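Local structure of TadZ (Pseudomonas aeruginosa, 4LDA) at residues Asn5-Thr10 with Ala42-Thr47; Leu23-Gln28 with Glu112-Ile117; Ser79-Gly84 with Asp102-Gly107. The protein probably takes part in pilus assembly and may bind and hydrolyse ATP as a full-length protein, of which this chain is the N-terminal CheY-like domain. All coordinates share one frame; numbering follows the deposited sequence.

Contact 1: Asn5-Thr10 with Ala42-Thr47; sequences NFVALT and ALLDVT
Val7 and Asn5, on strand 4-9 inside the parallel sheet of a CheY-like receiver fold, meet residues 42-47 of helix 37-47 through Leu43, Leu44 and Thr47. The strand and helix segments run nearly antiparallel, at 163°, with their axes 9.0 Å apart. This is an ordinary spacing for a helix lying on a sheet.

Val7 gives up the most surface. Both of its methyls face the helix: CG1 reaches Leu43 CD2 at 4.1 Å, while CG2 approaches Leu44 CD2 at 3.8 Å and also lies by the hydroxyl of Thr47. A branched, compact residue suits this place, because its fork serves two helix residues at once without holding the helix off the sheet. Leu44 starts out along the helix flank, but its CD2 end comes back toward the strand.

Thr47 offers a polar side chain to an apolar valine, yet its hydroxyl is not left wanting. With chi1 at 65°, OG1 lies between its own backbone N and carbonyl carbon and turns back along the helix to bond Leu43 O at 2.8 Å. That carbonyl also accepts Thr47 N, so it carries two donors.

Asn5 closes the edge of the contact with both ends of its amide employed. OD1 accepts from Gln28 on the adjacent strand 27-31, a bond that fixes which way round the amide sits. ND2 then faces the helix and donates to Thr47 O at 2.9 Å, an almost straight bond that meets a lone pair of that carbonyl in its plane.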
loop_
_atom_site.group_PDB
_atom_site.type_symbol
_atom_site.label_atom_id
_atom_site.label_comp_id
_atom_site.label_asym_id
_atom_site.label_seq_id
_atom_site.Cartn_x
_atom_site.Cartn_y
_atom_site.Cartn_z
ATOM N N ASN A 5 -1.289 11.433 3.290
ATOM C CA ASN A 5 -2.412 10.714 2.717
ATOM C C ASN A 5 -1.894 9.384 2.231
ATOM O O ASN A 5 -0.805 9.332 1.659
ATOM C CB ASN A 5 -3.117 11.491 1.600
ATOM C CG ASN A 5 -3.958 12.643 2.065
ATOM O OD1 ASN A 5 -4.606 12.590 3.128
ATOM N ND2 ASN A 5 -4.029 13.683 1.234
ATOM N N PHE A 6 -2.611 8.304 2.550
ATOM C CA PHE A 6 -2.302 6.942 2.105
ATOM C C PHE A 6 -3.443 6.468 1.243
ATOM O O PHE A 6 -4.588 6.844 1.517
ATOM C CB PHE A 6 -2.070 5.986 3.283
ATOM C CG PHE A 6 -1.245 6.523 4.428
ATOM C CD1 PHE A 6 0.141 6.489 4.385
ATOM C CD2 PHE A 6 -1.853 7.011 5.575
ATOM C CE1 PHE A 6 0.898 6.982 5.443
ATOM C CE2 PHE A 6 -1.087 7.487 6.643
ATOM C CZ PHE A 6 0.280 7.464 6.571
ATOM N N VAL A 7 -3.157 5.676 0.196
ATOM C CA VAL A 7 -4.196 5.138 -0.683
ATOM C C VAL A 7 -4.273 3.638 -0.412
ATOM O O VAL A 7 -3.247 3.011 -0.198
ATOM C CB VAL A 7 -3.956 5.499 -2.176
ATOM C CG1 VAL A 7 -4.973 4.835 -3.090
ATOM C CG2 VAL A 7 -4.021 7.006 -2.358
ATOM N N ALA A 8 -5.496 3.086 -0.360
ATOM C CA ALA A 8 -5.697 1.676 -0.068
ATOM C C ALA A 8 -6.626 0.983 -1.059
ATOM O O ALA A 8 -7.768 1.399 -1.263
ATOM C CB ALA A 8 -6.265 1.517 1.326
ATOM N N LEU A 9 -6.114 -0.106 -1.652
ATOM C CA LEU A 9 -6.832 -1.040 -2.507
ATOM C C LEU A 9 -7.078 -2.260 -1.659
ATOM O O LEU A 9 -6.183 -3.086 -1.499
ATOM C CB LEU A 9 -6.058 -1.360 -3.795
ATOM C CG LEU A 9 -5.742 -0.230 -4.723
ATOM C CD1 LEU A 9 -4.659 -0.641 -5.701
ATOM C CD2 LEU A 9 -7.002 0.210 -5.449
ATOM N N THR A 10 -8.218 -2.292 -0.982
ATOM C CA THR A 10 -8.582 -3.355 -0.051
ATOM C C THR A 10 -9.533 -4.312 -0.728
ATOM O O THR A 10 -10.252 -3.904 -1.654
ATOM C CB THR A 10 -9.197 -2.743 1.218
ATOM O OG1 THR A 10 -10.293 -1.889 0.854
ATOM C CG2 THR A 10 -8.175 -1.954 2.033
ATOM N N ALA A 42 -4.189 9.178 -10.871
ATOM C CA ALA A 42 -4.889 10.456 -10.653
ATOM C C ALA A 42 -5.164 10.686 -9.169
ATOM O O ALA A 42 -4.966 11.798 -8.682
ATOM C CB ALA A 42 -6.196 10.479 -11.418
ATOM N N LEU A 43 -5.598 9.626 -8.455
ATOM C CA LEU A 43 -5.903 9.659 -7.026
ATOM C C LEU A 43 -4.624 9.818 -6.163
ATOM O O LEU A 43 -4.668 10.485 -5.135
ATOM C CB LEU A 43 -6.637 8.379 -6.634
ATOM C CG LEU A 43 -7.580 8.500 -5.469
ATOM C CD1 LEU A 43 -8.912 9.102 -5.912
ATOM C CD2 LEU A 43 -7.812 7.151 -4.833
ATOM N N LEU A 44 -3.495 9.229 -6.596
ATOM C CA LEU A 44 -2.212 9.372 -5.918
ATOM C C LEU A 44 -1.704 10.793 -6.041
ATOM O O LEU A 44 -1.152 11.314 -5.077
ATOM C CB LEU A 44 -1.164 8.387 -6.478
ATOM C CG LEU A 44 -1.339 6.925 -6.112
ATOM C CD1 LEU A 44 -0.557 6.036 -7.040
ATOM C CD2 LEU A 44 -0.991 6.655 -4.658
ATOM N N ASP A 45 -1.912 11.425 -7.209
ATOM C CA ASP A 45 -1.460 12.780 -7.516
ATOM C C ASP A 45 -2.250 13.844 -6.758
ATOM O O ASP A 45 -1.629 14.754 -6.209
ATOM C CB ASP A 45 -1.557 13.058 -9.027
ATOM C CG ASP A 45 -0.607 12.265 -9.927
ATOM O OD1 ASP A 45 0.342 11.624 -9.392
ATOM O OD2 ASP A 45 -0.801 12.297 -11.163
ATOM N N VAL A 46 -3.593 13.739 -6.714
ATOM C CA VAL A 46 -4.460 14.731 -6.065
ATOM C C VAL A 46 -4.283 14.668 -4.531
ATOM O O VAL A 46 -4.315 15.717 -3.895
ATOM C CB VAL A 46 -5.952 14.581 -6.494
ATOM C CG1 VAL A 46 -6.597 13.300 -5.972
ATOM C CG2 VAL A 46 -6.776 15.803 -6.104
ATOM N N THR A 47 -4.046 13.479 -3.955
ATOM C CA THR A 47 -3.854 13.321 -2.506
ATOM C C THR A 47 -2.385 13.453 -2.123
ATOM O O THR A 47 -2.092 13.476 -0.930
ATOM C CB THR A 47 -4.400 11.974 -2.006
ATOM O OG1 THR A 47 -3.658 10.890 -2.572
ATOM C CG2 THR A 47 -5.878 11.807 -2.268
#

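Contact 2: Leu23-Gln28 with Glu112-Ile117; sequences LASAGQ and ELTGLI
Leu23 is the bump of this contact: its CD2 methyl drops into a shallow hollow on helix 110-121, between Leu113 and Ile117, one turn apart on the helix. One wall of the hollow is Ile117 CG1, which lies 3.5 Å from Leu23 CD2. The other is Leu113, whose CB comes to 4.0 Å from the same methyl and whose carbonyl O passes at 3.8 Å. That carbonyl is already taken by Ile117 N within the helix, so the methyl merely rests against it. The side chains of Leu23 and Ile117 cross at about a right angle, CD2 against the CG1 branch. Leu23 leaves its backbone at a slant to the helix, but its end comes nearer. With chi1 at -67°, CG stands anti to the carbonyl carbon, and chi2 at 173° extends CD1, leaving CD2 as the side branch that meets the helix.

Ile117 uses its two arms separately. CG1 meets Leu23, whereas CG2 meets Ala26 CB at 4.1 Å; the single methyl of Ala26 lets the loop backbone come close to Ile117. At the more open margin, Ser25 OG lies 4.0 Å from Thr114 CG2, a looser touch between short side chains. The loop holds its shape through Leu23 O, which accepts both Ala26 N and Gly27 N, and the backbone angles of Gly27 favour a residue without a side chain.

In this CheY-like fold the contact joins the link from helix 13-22 to strand 27-31 with helix 110-121. On its inner side lies the sheet: Leu23, Ala26 and Ile117 all rest on Phe6 of strand 4-9, Leu23 and Ile117 also reach Phe53 of strand 51-55, and Leu113 packs on helix 13-22 and on Ile104 of edge strand 102-104.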
loop_
_atom_site.group_PDB
_atom_site.type_symbol
_atom_site.label_atom_id
_atom_site.label_comp_id
_atom_site.label_asym_id
_atom_site.label_seq_id
_atom_site.Cartn_x
_atom_site.Cartn_y
_atom_site.Cartn_z
ATOM N N LEU A 23 -3.468 3.955 11.454
ATOM C CA LEU A 23 -2.661 5.055 10.936
ATOM C C LEU A 23 -3.245 6.431 11.198
ATOM O O LEU A 23 -2.706 7.408 10.677
ATOM C CB LEU A 23 -2.471 4.872 9.414
ATOM C CG LEU A 23 -1.615 3.656 8.997
ATOM C CD1 LEU A 23 -1.633 3.450 7.493
ATOM C CD2 LEU A 23 -0.237 3.799 9.492
ATOM N N ALA A 24 -4.268 6.531 12.052
ATOM C CA ALA A 24 -4.974 7.764 12.374
ATOM C C ALA A 24 -4.023 8.909 12.840
ATOM O O ALA A 24 -4.224 10.071 12.470
ATOM C CB ALA A 24 -6.018 7.488 13.439
ATOM N N SER A 25 -3.013 8.584 13.633
ATOM C CA SER A 25 -1.994 9.531 14.137
ATOM C C SER A 25 -1.019 9.997 13.018
ATOM O O SER A 25 -0.513 11.101 13.088
ATOM C CB SER A 25 -1.190 8.891 15.272
ATOM O OG SER A 25 -0.626 7.643 14.877
ATOM N N ALA A 26 -0.787 9.164 11.996
ATOM C CA ALA A 26 0.134 9.439 10.894
ATOM C C ALA A 26 -0.516 10.191 9.725
ATOM O O ALA A 26 0.165 10.883 8.979
ATOM C CB ALA A 26 0.710 8.137 10.382
ATOM N N GLY A 27 -1.798 10.018 9.535
ATOM C CA GLY A 27 -2.481 10.675 8.432
ATOM C C GLY A 27 -3.825 10.083 8.116
ATOM O O GLY A 27 -4.489 9.549 9.002
ATOM N N GLN A 28 -4.230 10.171 6.834
ATOM C CA GLN A 28 -5.549 9.751 6.311
ATOM C C GLN A 28 -5.439 8.622 5.299
ATOM O O GLN A 28 -4.582 8.676 4.436
ATOM C CB GLN A 28 -6.240 10.947 5.644
ATOM C CG GLN A 28 -6.462 12.127 6.578
ATOM C CD GLN A 28 -5.219 12.920 6.889
ATOM O OE1 GLN A 28 -4.959 13.271 8.035
ATOM N NE2 GLN A 28 -4.396 13.177 5.891
ATOM N N GLU A 112 2.916 -1.809 14.416
ATOM C CA GLU A 112 3.652 -2.360 13.288
ATOM C C GLU A 112 3.439 -1.509 12.055
ATOM O O GLU A 112 4.377 -1.337 11.272
ATOM C CB GLU A 112 3.239 -3.806 13.010
ATOM C CG GLU A 112 3.658 -4.805 14.085
ATOM C CD GLU A 112 3.285 -6.245 13.786
ATOM O OE1 GLU A 112 3.525 -6.698 12.642
ATOM O OE2 GLU A 112 2.799 -6.934 14.714
ATOM N N LEU A 113 2.232 -0.940 11.907
ATOM C CA LEU A 113 1.862 -0.076 10.787
ATOM C C LEU A 113 2.466 1.305 10.942
ATOM O O LEU A 113 2.990 1.824 9.971
ATOM C CB LEU A 113 0.328 0.027 10.640
ATOM C CG LEU A 113 -0.316 -0.968 9.650
ATOM C CD1 LEU A 113 -0.104 -2.396 10.085
ATOM C CD2 LEU A 113 -1.763 -0.735 9.563
ATOM N N THR A 114 2.406 1.906 12.144
ATOM C CA THR A 114 2.990 3.236 12.418
ATOM C C THR A 114 4.512 3.158 12.325
ATOM O O THR A 114 5.137 4.117 11.871
ATOM C CB THR A 114 2.553 3.802 13.773
ATOM O OG1 THR A 114 2.866 2.855 14.786
ATOM C CG2 THR A 114 1.086 4.131 13.819
ATOM N N GLY A 115 5.079 2.016 12.728
ATOM C CA GLY A 115 6.508 1.751 12.650
ATOM C C GLY A 115 6.992 1.706 11.218
ATOM O O GLY A 115 8.022 2.309 10.890
ATOM N N LEU A 116 6.236 1.007 10.352
ATOM C CA LEU A 116 6.507 0.895 8.926
ATOM C C LEU A 116 6.459 2.266 8.230
ATOM O O LEU A 116 7.330 2.554 7.419
ATOM C CB LEU A 116 5.468 -0.054 8.303
ATOM C CG LEU A 116 5.369 -0.123 6.766
ATOM C CD1 LEU A 116 6.646 -0.605 6.140
ATOM C CD2 LEU A 116 4.262 -1.009 6.358
ATOM N N ILE A 117 5.460 3.104 8.557
ATOM C CA ILE A 117 5.279 4.445 7.983
ATOM C C ILE A 117 6.437 5.349 8.412
ATOM O O ILE A 117 6.922 6.114 7.580
ATOM C CB ILE A 117 3.888 5.026 8.380
ATOM C CG1 ILE A 117 2.765 4.197 7.737
ATOM C CG2 ILE A 117 3.722 6.518 8.080
ATOM C CD1 ILE A 117 2.795 3.956 6.175
#

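Contact 3: Ser79-Gly84 with Asp102-Gly107; sequences SVVAIG and DFITYG
The Phe103 ring lies over the Ala82-Gly84 backbone, with its CD2 3.6 Å from Ala82 CB and the carbonyl O of Ala82 under one ring face. Its far end rests on Gly84: CZ comes to 3.5 Å from Gly84 CA, so the ring occupies ground that a glycine leaves open. CG of Phe103 stands anti to the backbone N (chi1 -164°), which lays the ring across the neighbouring strand.

The two strands belong to one beta-alpha-beta unit, joined by helix 89-98, and pair in parallel with 102-104 at the sheet edge. Ala82 is bonded through both its N and its O to the neighbouring strand: its N donates to Asp102 O at 2.9 Å, and its O accepts Ile104 N at the same length. Gly84 N then bonds Ile104 O at 3.0 Å. Val81, Ile83 and Ile104 share the other face with Asp102, and there Ile104 CG1 touches Val81 CG1 and Ile83 CG1, both at 3.9 Å. Beta-branched residues suit these extended positions and pack against helices 13-22 and 110-121, Val81 and Ile83 being buried. Small Ala82 and flat Phe103 instead meet helix 89-98, both of them touching Ala95.

Thr105 OG1 donates to Gly84 O at 3.0 Å, and Tyr106 CB brushes Ile83 CG2 before its ring meets His12 and Trp18 edge-to-face.

The backbone sets the register, while apolar side chains cover much of both faces. Asp102 is the exception: in one of its two conformers, OD1 appears buried without a partner. After the Gly84 N bond, the threonine hydroxyl adds one more.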
loop_
_atom_site.group_PDB
_atom_site.type_symbol
_atom_site.label_atom_id
_atom_site.label_comp_id
_atom_site.label_asym_id
_atom_site.label_seq_id
_atom_site.Cartn_x
_atom_site.Cartn_y
_atom_site.Cartn_z
ATOM N N SER A 79 5.908 4.071 -2.480
ATOM C CA SER A 79 6.093 2.888 -1.643
ATOM C C SER A 79 4.813 2.053 -1.697
ATOM O O SER A 79 3.760 2.514 -1.264
ATOM C CB SER A 79 6.460 3.262 -0.207
ATOM O OG SER A 79 7.630 4.053 -0.139
ATOM N N VAL A 80 4.890 0.859 -2.296
ATOM C CA VAL A 80 3.743 -0.035 -2.379
ATOM C C VAL A 80 3.913 -1.084 -1.252
ATOM O O VAL A 80 4.937 -1.768 -1.191
ATOM C CB VAL A 80 3.545 -0.660 -3.793
ATOM C CG1 VAL A 80 2.360 -1.617 -3.814
ATOM C CG2 VAL A 80 3.356 0.420 -4.849
ATOM N N VAL A 81 2.929 -1.154 -0.342
ATOM C CA VAL A 81 2.899 -2.108 0.770
ATOM C C VAL A 81 1.783 -3.115 0.508
ATOM O O VAL A 81 0.618 -2.733 0.419
ATOM C CB VAL A 81 2.730 -1.417 2.161
ATOM C CG1 VAL A 81 2.730 -2.448 3.286
ATOM C CG2 VAL A 81 3.817 -0.367 2.401
ATOM N N ALA A 82 2.140 -4.397 0.371
ATOM C CA ALA A 82 1.158 -5.458 0.131
ATOM C C ALA A 82 0.557 -5.948 1.443
ATOM O O ALA A 82 1.221 -5.934 2.469
ATOM C CB ALA A 82 1.801 -6.614 -0.620
ATOM N N ILE A 83 -0.715 -6.331 1.409
ATOM C CA ILE A 83 -1.476 -6.858 2.545
ATOM C C ILE A 83 -1.941 -8.263 2.142
ATOM O O ILE A 83 -2.594 -8.412 1.119
ATOM C CB ILE A 83 -2.654 -5.926 2.969
ATOM C CG1 ILE A 83 -2.198 -4.505 3.320
ATOM C CG2 ILE A 83 -3.506 -6.534 4.099
ATOM C CD1 ILE A 83 -3.372 -3.467 3.274
ATOM N N GLY A 84 -1.473 -9.283 2.842
ATOM C CA GLY A 84 -1.853 -10.638 2.507
ATOM C C GLY A 84 -1.395 -11.650 3.523
ATOM O O GLY A 84 -0.830 -11.291 4.563
ATOM N N ASP A 102 7.199 -3.578 0.922
ATOM C CA ASP A 102 6.940 -4.297 2.168
ATOM C C ASP A 102 5.649 -5.146 2.063
ATOM O O ASP A 102 4.863 -4.960 1.129
ATOM C CB ASP A 102 6.846 -3.293 3.337
ATOM C CG ASP A 102 8.075 -2.404 3.497
ATOM O OD1 ASP A 102 8.151 -1.360 2.807
ATOM O OD2 ASP A 102 8.949 -2.742 4.324
ATOM N N PHE A 103 5.464 -6.101 3.009
ATOM C CA PHE A 103 4.315 -7.009 3.097
ATOM C C PHE A 103 3.854 -7.134 4.554
ATOM O O PHE A 103 4.650 -7.505 5.420
ATOM C CB PHE A 103 4.717 -8.390 2.539
ATOM C CG PHE A 103 3.563 -9.309 2.204
ATOM C CD1 PHE A 103 2.873 -9.983 3.209
ATOM C CD2 PHE A 103 3.228 -9.573 0.881
ATOM C CE1 PHE A 103 1.855 -10.863 2.899
ATOM C CE2 PHE A 103 2.177 -10.429 0.570
ATOM C CZ PHE A 103 1.510 -11.078 1.577
ATOM N N ILE A 104 2.583 -6.823 4.821
ATOM C CA ILE A 104 2.000 -6.894 6.162
ATOM C C ILE A 104 0.782 -7.810 6.110
ATOM O O ILE A 104 0.196 -8.009 5.047
ATOM C CB ILE A 104 1.655 -5.485 6.756
ATOM C CG1 ILE A 104 0.774 -4.657 5.793
ATOM C CG2 ILE A 104 2.959 -4.732 7.104
ATOM C CD1 ILE A 104 0.233 -3.333 6.316
ATOM N N THR A 105 0.443 -8.407 7.243
ATOM C CA THR A 105 -0.725 -9.271 7.322
ATOM C C THR A 105 -1.829 -8.484 8.020
ATOM O O THR A 105 -1.599 -7.802 9.025
ATOM C CB THR A 105 -0.421 -10.629 8.002
ATOM O OG1 THR A 105 0.587 -11.289 7.249
ATOM C CG2 THR A 105 -1.644 -11.553 8.080
ATOM N N TYR A 106 -3.033 -8.568 7.434
ATOM C CA TYR A 106 -4.235 -7.951 7.965
ATOM C C TYR A 106 -4.468 -8.405 9.401
ATOM O O TYR A 106 -4.445 -9.599 9.680
ATOM C CB TYR A 106 -5.433 -8.297 7.079
ATOM C CG TYR A 106 -6.766 -8.001 7.706
ATOM C CD1 TYR A 106 -7.125 -6.700 8.040
ATOM C CD2 TYR A 106 -7.701 -9.008 7.903
ATOM C CE1 TYR A 106 -8.355 -6.421 8.630
ATOM C CE2 TYR A 106 -8.936 -8.743 8.479
ATOM C CZ TYR A 106 -9.268 -7.442 8.822
ATOM O OH TYR A 106 -10.484 -7.162 9.383
ATOM N N GLY A 107 -4.637 -7.451 10.299
ATOM C CA GLY A 107 -4.840 -7.736 11.710
ATOM C C GLY A 107 -3.581 -7.602 12.536
ATOM O O GLY A 107 -3.568 -7.962 13.718
#

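The three contacts share one parallel sheet but cover different parts of it. Strand 4-9 serves two of them: Val7 faces helix 37-47 in contact 1, while Phe6, on the opposite face, packs by CE1 on Ile117 CD1 of contact 2 at 3.6 Å. Phe6 N also bonds Gln28 O at 2.8 Å, tying the two together through the sheet. Contacts 2 and 3 lie 13 Å apart between centres and meet where helix 110-121 packs on strand 79-83, Leu116 CD2 touching Val81 CG1 at 3.7 Å. Contacts 1 and 3, with centres 16 Å apart, do not touch, and strand 51-55 lies between their strands.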